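Local atomic coordinates of transglutaminase-like domain-containing protein (Streptococcus suis, PDB entry 4XZ7), a protein that probably catalyses transglutaminase-type modification of proteins and has antiphagocytic properties as a virulence factor, seen here as a homodimeric fragment of a longer protein. Residues L125-L130 against T157-G162; R103-S108 against L163-K168; V341-Q346 against I357-E362; K305-D310 against I334-Y339. All blocks are in the same frame, centred on the assembly; numbering follows the deposited sequence.

Contact 1 of 4, residues L125-L130 against T157-G162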
loop_
_atom_site.group_PDB
_atom_site.type_symbol
_atom_site.label_atom_id
_atom_site.label_comp_id
_atom_site.label_asym_id
_atom_site.label_seq_id
_atom_site.Cartn_x
_atom_site.Cartn_y
_atom_site.Cartn_z
ATOM N N LEU B 125 26.024 26.536 -3.150
ATOM C CA LEU B 125 26.192 27.720 -3.991
ATOM C C LEU B 125 27.289 27.534 -5.035
ATOM O O LEU B 125 27.518 28.410 -5.877
ATOM C CB LEU B 125 26.493 28.946 -3.130
ATOM C CG LEU B 125 25.317 29.374 -2.247
ATOM C CD1 LEU B 125 25.766 30.454 -1.283
ATOM C CD2 LEU B 125 24.130 29.839 -3.073
ATOM N N PHE B 126 27.969 26.397 -4.975
ATOM C CA PHE B 126 28.920 26.022 -6.017
ATOM C C PHE B 126 28.342 24.828 -6.753
ATOM O O PHE B 126 27.452 24.151 -6.248
ATOM C CB PHE B 126 30.299 25.704 -5.429
ATOM C CG PHE B 126 30.261 24.711 -4.304
ATOM C CD1 PHE B 126 30.327 23.347 -4.559
ATOM C CD2 PHE B 126 30.155 25.135 -2.997
ATOM C CE1 PHE B 126 30.280 22.432 -3.524
ATOM C CE2 PHE B 126 30.110 24.225 -1.964
ATOM C CZ PHE B 126 30.168 22.873 -2.227
ATOM N N LYS B 127 28.855 24.566 -7.942
ATOM C CA LYS B 127 28.264 23.562 -8.812
ATOM C C LYS B 127 28.435 22.173 -8.245
ATOM O O LYS B 127 29.552 21.719 -7.985
ATOM C CB LYS B 127 28.876 23.618 -10.204
ATOM C CG LYS B 127 28.309 22.574 -11.138
ATOM C CD LYS B 127 28.666 22.893 -12.586
ATOM C CE LYS B 127 28.105 21.832 -13.516
ATOM N NZ LYS B 127 28.510 22.083 -14.913
ATOM N N ILE B 128 27.309 21.505 -8.046
ATOM C CA ILE B 128 27.312 20.114 -7.657
ATOM C C ILE B 128 26.299 19.404 -8.525
ATOM O O ILE B 128 25.236 19.965 -8.841
ATOM C CB ILE B 128 26.964 19.915 -6.169
ATOM C CG1 ILE B 128 25.626 20.575 -5.841
ATOM C CG2 ILE B 128 28.067 20.499 -5.305
ATOM C CD1 ILE B 128 25.000 20.175 -4.498
ATOM N N GLU B 129 26.642 18.185 -8.925
ATOM C CA GLU B 129 25.699 17.300 -9.604
ATOM C C GLU B 129 26.112 15.843 -9.412
ATOM O O GLU B 129 27.249 15.548 -9.037
ATOM C CB GLU B 129 25.604 17.641 -11.091
ATOM C CG GLU B 129 26.920 18.003 -11.746
ATOM C CD GLU B 129 26.837 18.005 -13.265
ATOM O OE1 GLU B 129 27.537 17.170 -13.877
ATOM O OE2 GLU B 129 26.080 18.828 -13.845
ATOM N N LEU B 130 25.179 14.930 -9.643
ATOM C CA LEU B 130 25.529 13.513 -9.764
ATOM C C LEU B 130 25.428 13.132 -11.236
ATOM O O LEU B 130 24.359 13.293 -11.843
ATOM C CB LEU B 130 24.610 12.638 -8.906
ATOM C CG LEU B 130 24.655 12.939 -7.410
ATOM C CD1 LEU B 130 23.640 12.084 -6.659
ATOM C CD2 LEU B 130 26.066 12.725 -6.862
ATOM N N THR B 157 23.769 31.274 -8.022
ATOM C CA THR B 157 23.100 30.068 -8.500
ATOM C C THR B 157 23.131 28.999 -7.419
ATOM O O THR B 157 24.175 28.765 -6.810
ATOM C CB THR B 157 23.774 29.528 -9.770
ATOM O OG1 THR B 157 23.791 30.558 -10.768
ATOM C CG2 THR B 157 23.048 28.317 -10.304
ATOM N N ILE B 158 21.989 28.368 -7.171
ATOM C CA ILE B 158 21.896 27.305 -6.176
ATOM C C ILE B 158 21.714 25.981 -6.885
ATOM O O ILE B 158 20.794 25.838 -7.679
ATOM C CB ILE B 158 20.720 27.524 -5.201
ATOM C CG1 ILE B 158 20.897 28.835 -4.433
ATOM C CG2 ILE B 158 20.639 26.379 -4.215
ATOM C CD1 ILE B 158 19.709 29.197 -3.544
ATOM N N TYR B 159 22.600 25.029 -6.598
ATOM C CA TYR B 159 22.601 23.722 -7.256
ATOM C C TYR B 159 22.116 22.676 -6.284
ATOM O O TYR B 159 22.367 22.788 -5.093
ATOM C CB TYR B 159 24.012 23.340 -7.741
ATOM C CG TYR B 159 24.617 24.327 -8.727
ATOM C CD1 TYR B 159 24.536 24.106 -10.091
ATOM C CD2 TYR B 159 25.278 25.481 -8.278
ATOM C CE1 TYR B 159 25.088 24.985 -10.985
ATOM C CE2 TYR B 159 25.837 26.363 -9.161
ATOM C CZ TYR B 159 25.737 26.119 -10.510
ATOM O OH TYR B 159 26.284 27.014 -11.399
ATOM N N SER B 160 21.479 21.633 -6.800
ATOM C CA SER B 160 20.762 20.667 -5.960
ATOM C C SER B 160 20.841 19.281 -6.553
ATOM O O SER B 160 20.797 19.134 -7.769
ATOM C CB SER B 160 19.275 21.052 -5.836
ATOM O OG SER B 160 19.092 22.297 -5.186
ATOM N N HIS B 161 20.917 18.259 -5.709
ATOM C CA HIS B 161 20.677 16.901 -6.210
ATOM C C HIS B 161 20.393 15.976 -5.034
ATOM O O HIS B 161 20.534 16.370 -3.882
ATOM C CB HIS B 161 21.855 16.382 -7.062
ATOM C CG HIS B 161 23.149 16.228 -6.304
ATOM N ND1 HIS B 161 23.303 15.332 -5.269
ATOM C CD2 HIS B 161 24.356 16.826 -6.462
ATOM C CE1 HIS B 161 24.541 15.400 -4.800
ATOM N NE2 HIS B 161 25.199 16.308 -5.498
ATOM N N GLY B 162 19.978 14.751 -5.336
ATOM C CA GLY B 162 19.640 13.788 -4.313
ATOM C C GLY B 162 20.756 13.586 -3.319
ATOM O O GLY B 162 21.930 13.571 -3.690
HETATM O O HOH W 1 26.578 30.749 -7.663
HETATM O O HOH W 2 22.763 19.964 -9.908
#
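Y159 and H161 stand up from strand 157-162 and carry the irregular segment 125-130, a loop-on-strand packing contact made mainly by ring faces and aliphatic groups. The loop packs across the strand of a mixed sheet in the N-terminal half of the chain. K127 CA lies over the centre of the Y159 ring, 3.6 Å from its centroid, a CH-pi contact, while the K127 side chain crosses the ring and then runs off in an extended chain. T157 CG2 lies over the opposite face near its rim, so the ring is flanked by its own strand on one side and the loop on the other. L130 makes a similar contact: its CG sits over one face of the H161 imidazole, 3.6 Å from the centroid and displaced toward the rim. H161 CG lies between the backbone N and the carbonyl carbon (chi1 64°), which brings ND1 to G162 O at 2.7 Å as a donor; NE2 bonds to Y98 OH, fixing the ring's rotation. Between the two rings I128 CG1 packs on Y159 CB at 3.7 Å. At the other end L125 CD2 lies alongside I158 CG1 (3.6 Å), and a water joins L125 O to T157 N. Strand 157-162 is bonded through its backbone to strands 121-124 and 149-152, and helix 95-101 packs on F126 and I128 through E95 and Y98.

Contact 2 of 4, residues R103-S108 against L163-K168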
loop_
_atom_site.group_PDB
_atom_site.type_symbol
_atom_site.label_atom_id
_atom_site.label_comp_id
_atom_site.label_asym_id
_atom_site.label_seq_id
_atom_site.Cartn_x
_atom_site.Cartn_y
_atom_site.Cartn_z
ATOM N N ARG B 103 30.659 11.038 0.552
ATOM C CA ARG B 103 31.691 9.997 0.582
ATOM C C ARG B 103 31.102 8.587 0.518
ATOM O O ARG B 103 31.623 7.694 -0.148
ATOM C CB ARG B 103 32.554 10.129 1.842
ATOM C CG ARG B 103 33.871 9.382 1.743
ATOM C CD ARG B 103 34.728 9.574 2.989
ATOM N NE ARG B 103 34.724 10.959 3.456
ATOM C CZ ARG B 103 35.389 11.955 2.873
ATOM N NH1 ARG B 103 35.323 13.179 3.382
ATOM N NH2 ARG B 103 36.114 11.738 1.783
ATOM N N GLU B 104 30.002 8.407 1.225
ATOM C CA GLU B 104 29.357 7.115 1.329
ATOM C C GLU B 104 27.904 7.330 0.955
ATOM O O GLU B 104 27.324 8.351 1.311
ATOM C CB GLU B 104 29.514 6.552 2.755
ATOM C CG GLU B 104 28.601 5.382 3.139
ATOM C CD GLU B 104 28.998 4.735 4.479
ATOM O OE1 GLU B 104 28.103 4.252 5.218
ATOM O OE2 GLU B 104 30.214 4.701 4.786
ATOM N N LEU B 105 27.328 6.399 0.206
ATOM C CA LEU B 105 25.900 6.460 -0.078
ATOM C C LEU B 105 25.137 6.614 1.231
ATOM O O LEU B 105 25.448 5.946 2.215
ATOM C CB LEU B 105 25.422 5.205 -0.802
ATOM C CG LEU B 105 25.915 4.863 -2.201
ATOM C CD1 LEU B 105 25.039 3.729 -2.708
ATOM C CD2 LEU B 105 25.830 6.058 -3.139
ATOM N N ARG B 106 24.142 7.488 1.220
ATOM C CA ARG B 106 23.273 7.741 2.370
ATOM C C ARG B 106 21.900 7.129 2.119
ATOM O O ARG B 106 21.192 7.559 1.215
ATOM C CB ARG B 106 23.148 9.244 2.592
ATOM C CG ARG B 106 22.174 9.656 3.661
ATOM C CD ARG B 106 22.928 10.126 4.884
ATOM N NE ARG B 106 24.000 11.063 4.547
ATOM C CZ ARG B 106 23.979 12.363 4.838
ATOM N NH1 ARG B 106 22.935 12.896 5.468
ATOM N NH2 ARG B 106 25.009 13.129 4.500
ATOM N N PHE B 107 21.532 6.110 2.888
ATOM C CA PHE B 107 20.287 5.391 2.639
ATOM C C PHE B 107 19.124 6.025 3.394
ATOM O O PHE B 107 19.274 6.423 4.548
ATOM C CB PHE B 107 20.431 3.905 3.022
ATOM C CG PHE B 107 21.138 3.087 1.981
ATOM C CD1 PHE B 107 22.530 3.061 1.926
ATOM C CD2 PHE B 107 20.417 2.376 1.038
ATOM C CE1 PHE B 107 23.184 2.325 0.951
ATOM C CE2 PHE B 107 21.061 1.638 0.070
ATOM C CZ PHE B 107 22.453 1.618 0.020
ATOM N N SER B 108 17.972 6.095 2.730
ATOM C CA SER B 108 16.783 6.768 3.246
ATOM C C SER B 108 16.386 6.314 4.653
ATOM O O SER B 108 16.108 7.134 5.521
ATOM C CB SER B 108 15.610 6.544 2.283
ATOM O OG SER B 108 14.484 7.316 2.651
ATOM N N LEU B 163 20.382 13.469 -2.049
ATOM C CA LEU B 163 21.321 13.122 -1.000
ATOM C C LEU B 163 21.099 11.672 -0.574
ATOM O O LEU B 163 22.046 10.907 -0.496
ATOM C CB LEU B 163 21.185 14.054 0.211
ATOM C CG LEU B 163 22.115 13.747 1.391
ATOM C CD1 LEU B 163 23.572 13.645 0.936
ATOM C CD2 LEU B 163 21.983 14.806 2.461
ATOM N N THR B 164 19.848 11.298 -0.308
ATOM C CA THR B 164 19.553 9.916 0.070
ATOM C C THR B 164 19.275 9.055 -1.158
ATOM O O THR B 164 18.749 9.531 -2.171
ATOM C CB THR B 164 18.334 9.809 1.003
ATOM O OG1 THR B 164 17.218 10.398 0.345
ATOM C CG2 THR B 164 18.584 10.541 2.340
ATOM N N VAL B 165 19.638 7.784 -1.053
ATOM C CA VAL B 165 19.304 6.808 -2.071
ATOM C C VAL B 165 18.227 5.885 -1.508
ATOM O O VAL B 165 18.132 5.689 -0.291
ATOM C CB VAL B 165 20.554 6.002 -2.525
ATOM C CG1 VAL B 165 21.612 6.949 -3.051
ATOM C CG2 VAL B 165 21.115 5.187 -1.392
ATOM N N ASP B 166 17.393 5.356 -2.392
ATOM C CA ASP B 166 16.315 4.473 -1.983
ATOM C C ASP B 166 15.979 3.597 -3.173
ATOM O O ASP B 166 16.486 3.815 -4.283
ATOM C CB ASP B 166 15.083 5.273 -1.540
ATOM C CG ASP B 166 14.175 4.498 -0.586
ATOM O OD1 ASP B 166 14.345 3.268 -0.435
ATOM O OD2 ASP B 166 13.279 5.134 0.008
ATOM N N ASN B 167 15.156 2.589 -2.918
ATOM C CA ASN B 167 14.441 1.853 -3.956
ATOM C C ASN B 167 14.036 2.794 -5.073
ATOM O O ASN B 167 13.434 3.832 -4.804
ATOM C CB ASN B 167 13.216 1.187 -3.287
ATOM C CG ASN B 167 12.526 0.200 -4.166
ATOM O OD1 ASN B 167 12.300 0.458 -5.340
ATOM N ND2 ASN B 167 12.141 -0.945 -3.588
ATOM N N LYS B 168 14.374 2.484 -6.324
ATOM C CA LYS B 168 14.095 3.446 -7.378
ATOM C C LYS B 168 12.579 3.576 -7.640
ATOM O O LYS B 168 12.129 4.542 -8.255
ATOM C CB LYS B 168 14.842 3.066 -8.665
ATOM C CG LYS B 168 14.232 1.915 -9.465
ATOM C CD LYS B 168 15.094 1.579 -10.703
ATOM C CE LYS B 168 14.381 0.596 -11.619
ATOM N NZ LYS B 168 15.136 0.282 -12.853
HETATM O O HOH W 3 24.021 9.277 -1.023
HETATM O O HOH W 4 13.427 7.753 0.214
#
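F107 pairs with V165 in a short parallel beta bridge, by which the weakly bonded strand 106-107 joins the mixed sheet containing strand 157-167. V165 N donates to R106 O at 2.8 Å, and V165 O accepts from S108 N. The side chain of R106 turns back along the other strand. Its CB faces L163 O at 3.7 Å, and CG, anti to the backbone N (chi1 174°), meets T164 CG2 at 3.9 Å. Bends at the next two torsions then lay the guanidinium over L163: NH1 and CZ touch L163 CD2, and NH2 lies 3.9 Å from L163 CD1. The two leucine methyls thus cover one face of the flat group, while NH2 keeps a polar partner in Q101 OE1. Closer to the backbone, a water accepts from R106 N and donates to L163 O. F107 packs differently, for V165 CG2 sits over the centre of its ring, 3.8 Å from the centroid and 11° off the normal, a CH-pi contact. The same ring meets F191 of the second subunit, and both oxygens of D166 bond to backbone N atoms of that subunit (N185 and V186), which places this buried strand pair at the dimer interface. A second water ties S108 OG (2.7 Å) to D166 OD2 (2.6 Å).

Contact 3 of 4, residues V341-Q346 against I357-E362; sequences VVEAGQ and IDSNYE
E343 and I357 pair across two neighbouring parallel strands of the C-terminal sheet, just where the second strand gives way to the helix that begins at S359. Two backbone bonds make the strand pairing: I357 N donates to V342 O (2.9 Å), and A344 N to I357 O (2.8 Å). Apolar packing lies before it, V341 CG1 meeting I357 CG2 at 3.9 Å as the side chains cross. Capping follows: D358 is the N-cap residue, and its OD1 accepts weak bonds from N360 N and Y361 N. The carboxylate of E343 supplies a further grip on the helix start. Its chain leaves anti to the backbone N and bends at chi2 (66°), bringing both oxygens to S359. The negative ends of E343 and D358 come within 4.3 Å (OE2 to OD1), where the N-terminal end of the helix would tend to offset their repulsion. Each oxygen of E343 uses its syn lone pair: OE2 takes S359 N at 2.9 Å in a nearly straight bond (170°), and OE1 takes S359 OG at a short 2.5 Å.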
loop_
_atom_site.group_PDB
_atom_site.type_symbol
_atom_site.label_atom_id
_atom_site.label_comp_id
_atom_site.label_asym_id
_atom_site.label_seq_id
_atom_site.Cartn_x
_atom_site.Cartn_y
_atom_site.Cartn_z
ATOM N N VAL B 341 -32.766 -18.411 -3.573
ATOM C CA VAL B 341 -32.160 -18.087 -2.292
ATOM C C VAL B 341 -31.604 -19.330 -1.630
ATOM O O VAL B 341 -32.192 -20.410 -1.702
ATOM C CB VAL B 341 -33.151 -17.414 -1.355
ATOM C CG1 VAL B 341 -33.585 -16.095 -1.945
ATOM C CG2 VAL B 341 -34.351 -18.327 -1.125
ATOM N N VAL B 342 -30.451 -19.159 -1.002
ATOM C CA VAL B 342 -29.788 -20.228 -0.281
ATOM C C VAL B 342 -29.687 -19.770 1.152
ATOM O O VAL B 342 -29.301 -18.636 1.409
ATOM C CB VAL B 342 -28.384 -20.530 -0.867
ATOM C CG1 VAL B 342 -27.542 -21.370 0.092
ATOM C CG2 VAL B 342 -28.515 -21.205 -2.212
ATOM N N GLU B 343 -30.052 -20.638 2.091
ATOM C CA GLU B 343 -30.037 -20.256 3.499
ATOM C C GLU B 343 -28.625 -20.255 4.064
ATOM O O GLU B 343 -27.850 -21.172 3.802
ATOM C CB GLU B 343 -30.918 -21.189 4.318
ATOM C CG GLU B 343 -31.159 -20.665 5.703
ATOM C CD GLU B 343 -31.975 -19.400 5.683
ATOM O OE1 GLU B 343 -32.833 -19.282 4.789
ATOM O OE2 GLU B 343 -31.760 -18.526 6.548
ATOM N N ALA B 344 -28.298 -19.217 4.832
ATOM C CA ALA B 344 -26.995 -19.104 5.489
ATOM C C ALA B 344 -26.677 -20.366 6.287
ATOM O O ALA B 344 -27.481 -20.806 7.106
ATOM C CB ALA B 344 -26.963 -17.878 6.404
ATOM N N GLY B 345 -25.507 -20.948 6.044
ATOM C CA GLY B 345 -25.146 -22.199 6.687
ATOM C C GLY B 345 -25.293 -23.383 5.746
ATOM O O GLY B 345 -24.345 -24.147 5.539
ATOM N N GLN B 346 -26.488 -23.541 5.184
ATOM C CA GLN B 346 -26.719 -24.545 4.153
ATOM C C GLN B 346 -25.764 -24.313 3.002
ATOM O O GLN B 346 -25.480 -23.168 2.648
ATOM C CB GLN B 346 -28.169 -24.505 3.660
ATOM C CG GLN B 346 -28.988 -25.758 3.995
ATOM C CD GLN B 346 -28.563 -26.985 3.193
ATOM O OE1 GLN B 346 -27.706 -26.904 2.307
ATOM N NE2 GLN B 346 -29.169 -28.127 3.496
ATOM N N ILE B 357 -28.885 -15.814 1.749
ATOM C CA ILE B 357 -29.619 -14.924 2.642
ATOM C C ILE B 357 -29.650 -15.472 4.067
ATOM O O ILE B 357 -29.313 -16.631 4.300
ATOM C CB ILE B 357 -31.057 -14.698 2.147
ATOM C CG1 ILE B 357 -31.941 -15.899 2.485
ATOM C CG2 ILE B 357 -31.081 -14.456 0.632
ATOM C CD1 ILE B 357 -33.426 -15.636 2.267
ATOM N N ASP B 358 -30.052 -14.639 5.016
ATOM C CA ASP B 358 -30.183 -15.064 6.408
ATOM C C ASP B 358 -31.601 -14.751 6.914
ATOM O O ASP B 358 -31.917 -13.616 7.294
ATOM C CB ASP B 358 -29.106 -14.389 7.274
ATOM C CG ASP B 358 -29.295 -14.636 8.785
ATOM O OD1 ASP B 358 -30.046 -15.557 9.192
ATOM O OD2 ASP B 358 -28.668 -13.894 9.571
ATOM N N SER B 359 -32.451 -15.771 6.920
ATOM C CA SER B 359 -33.872 -15.570 7.166
ATOM C C SER B 359 -34.163 -15.120 8.589
ATOM O O SER B 359 -35.139 -14.411 8.836
ATOM C CB SER B 359 -34.643 -16.855 6.858
ATOM O OG SER B 359 -34.302 -17.357 5.572
ATOM N N ASN B 360 -33.324 -15.538 9.529
ATOM C CA ASN B 360 -33.499 -15.132 10.916
ATOM C C ASN B 360 -33.271 -13.637 11.022
ATOM O O ASN B 360 -34.057 -12.909 11.639
ATOM C CB ASN B 360 -32.544 -15.898 11.833
ATOM C CG ASN B 360 -32.711 -17.401 11.716
ATOM O OD1 ASN B 360 -33.831 -17.913 11.708
ATOM N ND2 ASN B 360 -31.595 -18.115 11.605
ATOM N N TYR B 361 -32.193 -13.181 10.390
ATOM C CA TYR B 361 -31.907 -11.761 10.366
ATOM C C TYR B 361 -33.039 -10.989 9.687
ATOM O O TYR B 361 -33.399 -9.895 10.114
ATOM C CB TYR B 361 -30.588 -11.457 9.650
ATOM C CG TYR B 361 -30.419 -9.967 9.535
ATOM C CD1 TYR B 361 -29.967 -9.212 10.612
ATOM C CD2 TYR B 361 -30.789 -9.300 8.376
ATOM C CE1 TYR B 361 -29.858 -7.828 10.517
ATOM C CE2 TYR B 361 -30.691 -7.936 8.280
ATOM C CZ TYR B 361 -30.222 -7.212 9.343
ATOM O OH TYR B 361 -30.135 -5.860 9.199
ATOM N N GLU B 362 -33.568 -11.536 8.603
ATOM C CA GLU B 362 -34.628 -10.851 7.883
ATOM C C GLU B 362 -35.860 -10.721 8.777
ATOM O O GLU B 362 -36.410 -9.622 8.924
ATOM C CB GLU B 362 -34.941 -11.580 6.572
ATOM C CG GLU B 362 -34.001 -11.153 5.437
ATOM C CD GLU B 362 -34.087 -12.026 4.182
ATOM O OE1 GLU B 362 -35.140 -12.663 3.920
ATOM O OE2 GLU B 362 -33.080 -12.068 3.447
#

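Contact 4 of 4, residues K305-D310 against I334-Y339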
loop_
_atom_site.group_PDB
_atom_site.type_symbol
_atom_site.label_atom_id
_atom_site.label_comp_id
_atom_site.label_asym_id
_atom_site.label_seq_id
_atom_site.Cartn_x
_atom_site.Cartn_y
_atom_site.Cartn_z
ATOM N N LYS B 305 -42.852 -8.317 1.899
ATOM C CA LYS B 305 -41.905 -9.364 1.524
ATOM C C LYS B 305 -40.460 -8.894 1.449
ATOM O O LYS B 305 -40.175 -7.717 1.223
ATOM C CB LYS B 305 -42.301 -9.989 0.176
ATOM C CG LYS B 305 -43.253 -11.182 0.282
ATOM C CD LYS B 305 -43.547 -11.791 -1.088
ATOM C CE LYS B 305 -42.271 -12.230 -1.813
ATOM N NZ LYS B 305 -41.643 -13.454 -1.218
ATOM N N TRP B 306 -39.548 -9.835 1.651
ATOM C CA TRP B 306 -38.133 -9.588 1.409
ATOM C C TRP B 306 -37.844 -9.883 -0.052
ATOM O O TRP B 306 -38.231 -10.933 -0.561
ATOM C CB TRP B 306 -37.263 -10.453 2.321
ATOM C CG TRP B 306 -37.147 -9.920 3.701
ATOM C CD1 TRP B 306 -37.885 -10.282 4.795
ATOM C CD2 TRP B 306 -36.242 -8.909 4.140
ATOM N NE1 TRP B 306 -37.487 -9.549 5.900
ATOM C CE2 TRP B 306 -36.478 -8.700 5.518
ATOM C CE3 TRP B 306 -35.255 -8.153 3.501
ATOM C CZ2 TRP B 306 -35.757 -7.776 6.262
ATOM C CZ3 TRP B 306 -34.544 -7.235 4.237
ATOM C CH2 TRP B 306 -34.789 -7.057 5.602
ATOM N N HIS B 307 -37.177 -8.949 -0.716
ATOM C CA HIS B 307 -36.860 -9.063 -2.135
ATOM C C HIS B 307 -35.365 -8.981 -2.407
ATOM O O HIS B 307 -34.639 -8.241 -1.725
ATOM C CB HIS B 307 -37.557 -7.960 -2.933
ATOM C CG HIS B 307 -39.036 -7.910 -2.728
ATOM N ND1 HIS B 307 -39.907 -8.748 -3.390
ATOM C CD2 HIS B 307 -39.795 -7.137 -1.920
ATOM C CE1 HIS B 307 -41.142 -8.480 -3.009
ATOM N NE2 HIS B 307 -41.101 -7.507 -2.115
ATOM N N THR B 308 -34.911 -9.718 -3.418
ATOM C CA THR B 308 -33.562 -9.517 -3.938
ATOM C C THR B 308 -33.580 -8.436 -5.018
ATOM O O THR B 308 -34.322 -8.529 -6.007
ATOM C CB THR B 308 -32.963 -10.807 -4.509
ATOM O OG1 THR B 308 -33.236 -11.887 -3.612
ATOM C CG2 THR B 308 -31.458 -10.661 -4.680
ATOM N N ILE B 309 -32.790 -7.396 -4.789
ATOM C CA ILE B 309 -32.612 -6.293 -5.716
ATOM C C ILE B 309 -31.167 -6.228 -6.212
ATOM O O ILE B 309 -30.241 -5.977 -5.422
ATOM C CB ILE B 309 -32.978 -4.952 -5.067
ATOM C CG1 ILE B 309 -34.390 -5.017 -4.495
ATOM C CG2 ILE B 309 -32.830 -3.818 -6.080
ATOM C CD1 ILE B 309 -35.473 -5.162 -5.570
ATOM N N ASP B 310 -30.992 -6.512 -7.508
ATOM C CA ASP B 310 -29.703 -6.429 -8.205
ATOM C C ASP B 310 -29.561 -5.054 -8.857
ATOM O O ASP B 310 -30.230 -4.770 -9.855
ATOM C CB ASP B 310 -29.593 -7.515 -9.278
ATOM C CG ASP B 310 -28.164 -7.731 -9.763
ATOM O OD1 ASP B 310 -27.909 -8.817 -10.316
ATOM O OD2 ASP B 310 -27.292 -6.842 -9.589
ATOM N N ILE B 334 -36.493 -3.806 -12.704
ATOM C CA ILE B 334 -35.214 -3.880 -11.983
ATOM C C ILE B 334 -34.916 -5.308 -11.506
ATOM O O ILE B 334 -34.131 -5.519 -10.568
ATOM C CB ILE B 334 -35.146 -2.911 -10.756
ATOM C CG1 ILE B 334 -36.114 -3.331 -9.646
ATOM C CG2 ILE B 334 -35.366 -1.460 -11.185
ATOM C CD1 ILE B 334 -37.519 -2.903 -9.880
ATOM N N GLY B 335 -35.536 -6.284 -12.165
ATOM C CA GLY B 335 -35.226 -7.688 -11.937
ATOM C C GLY B 335 -35.533 -8.221 -10.545
ATOM O O GLY B 335 -34.916 -9.191 -10.108
ATOM N N GLU B 336 -36.485 -7.587 -9.860
ATOM C CA GLU B 336 -36.928 -8.001 -8.531
ATOM C C GLU B 336 -37.064 -9.521 -8.404
ATOM O O GLU B 336 -37.766 -10.163 -9.198
ATOM C CB GLU B 336 -38.263 -7.313 -8.199
ATOM C CG GLU B 336 -39.042 -7.910 -7.033
ATOM C CD GLU B 336 -40.318 -7.122 -6.698
ATOM O OE1 GLU B 336 -40.334 -5.876 -6.843
ATOM O OE2 GLU B 336 -41.306 -7.752 -6.279
ATOM N N ASP B 337 -36.349 -10.081 -7.429
ATOM C CA ASP B 337 -36.475 -11.483 -7.034
ATOM C C ASP B 337 -36.171 -12.473 -8.133
ATOM O O ASP B 337 -36.872 -13.475 -8.276
ATOM C CB ASP B 337 -37.882 -11.759 -6.511
ATOM C CG ASP B 337 -38.128 -11.109 -5.187
ATOM O OD1 ASP B 337 -37.152 -10.989 -4.423
ATOM O OD2 ASP B 337 -39.280 -10.723 -4.906
ATOM N N SER B 338 -35.130 -12.208 -8.904
ATOM C CA SER B 338 -34.783 -13.101 -9.993
ATOM C C SER B 338 -33.765 -14.151 -9.543
ATOM O O SER B 338 -33.349 -15.006 -10.332
ATOM C CB SER B 338 -34.234 -12.308 -11.172
ATOM O OG SER B 338 -32.962 -11.784 -10.864
ATOM N N TYR B 339 -33.365 -14.076 -8.275
ATOM C CA TYR B 339 -32.412 -15.029 -7.709
ATOM C C TYR B 339 -33.084 -16.137 -6.910
ATOM O O TYR B 339 -34.085 -15.908 -6.235
ATOM C CB TYR B 339 -31.411 -14.307 -6.804
ATOM C CG TYR B 339 -30.356 -13.569 -7.573
ATOM C CD1 TYR B 339 -29.126 -14.164 -7.855
ATOM C CD2 TYR B 339 -30.588 -12.278 -8.037
ATOM C CE1 TYR B 339 -28.164 -13.486 -8.573
ATOM C CE2 TYR B 339 -29.634 -11.592 -8.756
ATOM C CZ TYR B 339 -28.426 -12.193 -9.022
ATOM O OH TYR B 339 -27.473 -11.492 -9.732
HETATM O O HOH W 5 -34.775 -13.606 -5.071
HETATM O O HOH W 6 -33.296 -7.124 -8.751
#
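A type II beta turn, G335 to S338, lies against the edge strand 305-309 of the transglutaminase-like domain, and D337 in the turn grips H307 and T308 with its carboxylate. D337 OD2 receives H307 ND1 at 2.6 Å on its syn side, nearly straight (170°) and in the plane of the imidazole, although the carboxylate is turned 28° from the ring. D337 OD1 accepts T308 N at 2.8 Å, and D337 N returns a bond to T308 O at 2.9 Å, so backbone and side chain of one turn residue hold the strand. Farther along, Y339 OH donates to D310 OD1 (2.8 Å), reaching it from above the carboxylate plane, while Y339 CD2 packs on T308 CG2. The second oxygen, D310 OD2, bonds to H295 NE2, consistent with the His-Asp pair of the Cys-His-Asp triad of this family; Y339 would then be a second-shell residue that positions D310. Two waters complete the seam, one joining T308 OG1, which also bonds to R299, to Y339 O, the other joining T308 O, D310 N and I334 O. H307 NE2 bonds to the carbonyl of Y302, so both ring nitrogens face acceptors. With the D337 carboxylate at one of them, H307 is probably doubly protonated and positively charged, making the pair ionic in character.

The four contacts form two groups on opposite sides of the chain's centre. Contacts 1 and 2, centres about 16 Å apart, share strand 157-167 and its mixed sheet; contact 1 is nested within the loop that contact 2 closes. Contacts 4 and 3 follow in that order along the chain, centres about 15 Å apart. Both belong to the five-stranded sheet of the transglutaminase-like half, whose outermost strands, 305-309 and 340-343, they use, and W306 touches E362 between them. The groups lie far apart, about 57 to 68 Å between centres. The two pairs therefore report on two well-separated regions of an elongated chain; contact 2 also lies against the second subunit, which Y361 of contact 3 touches as well.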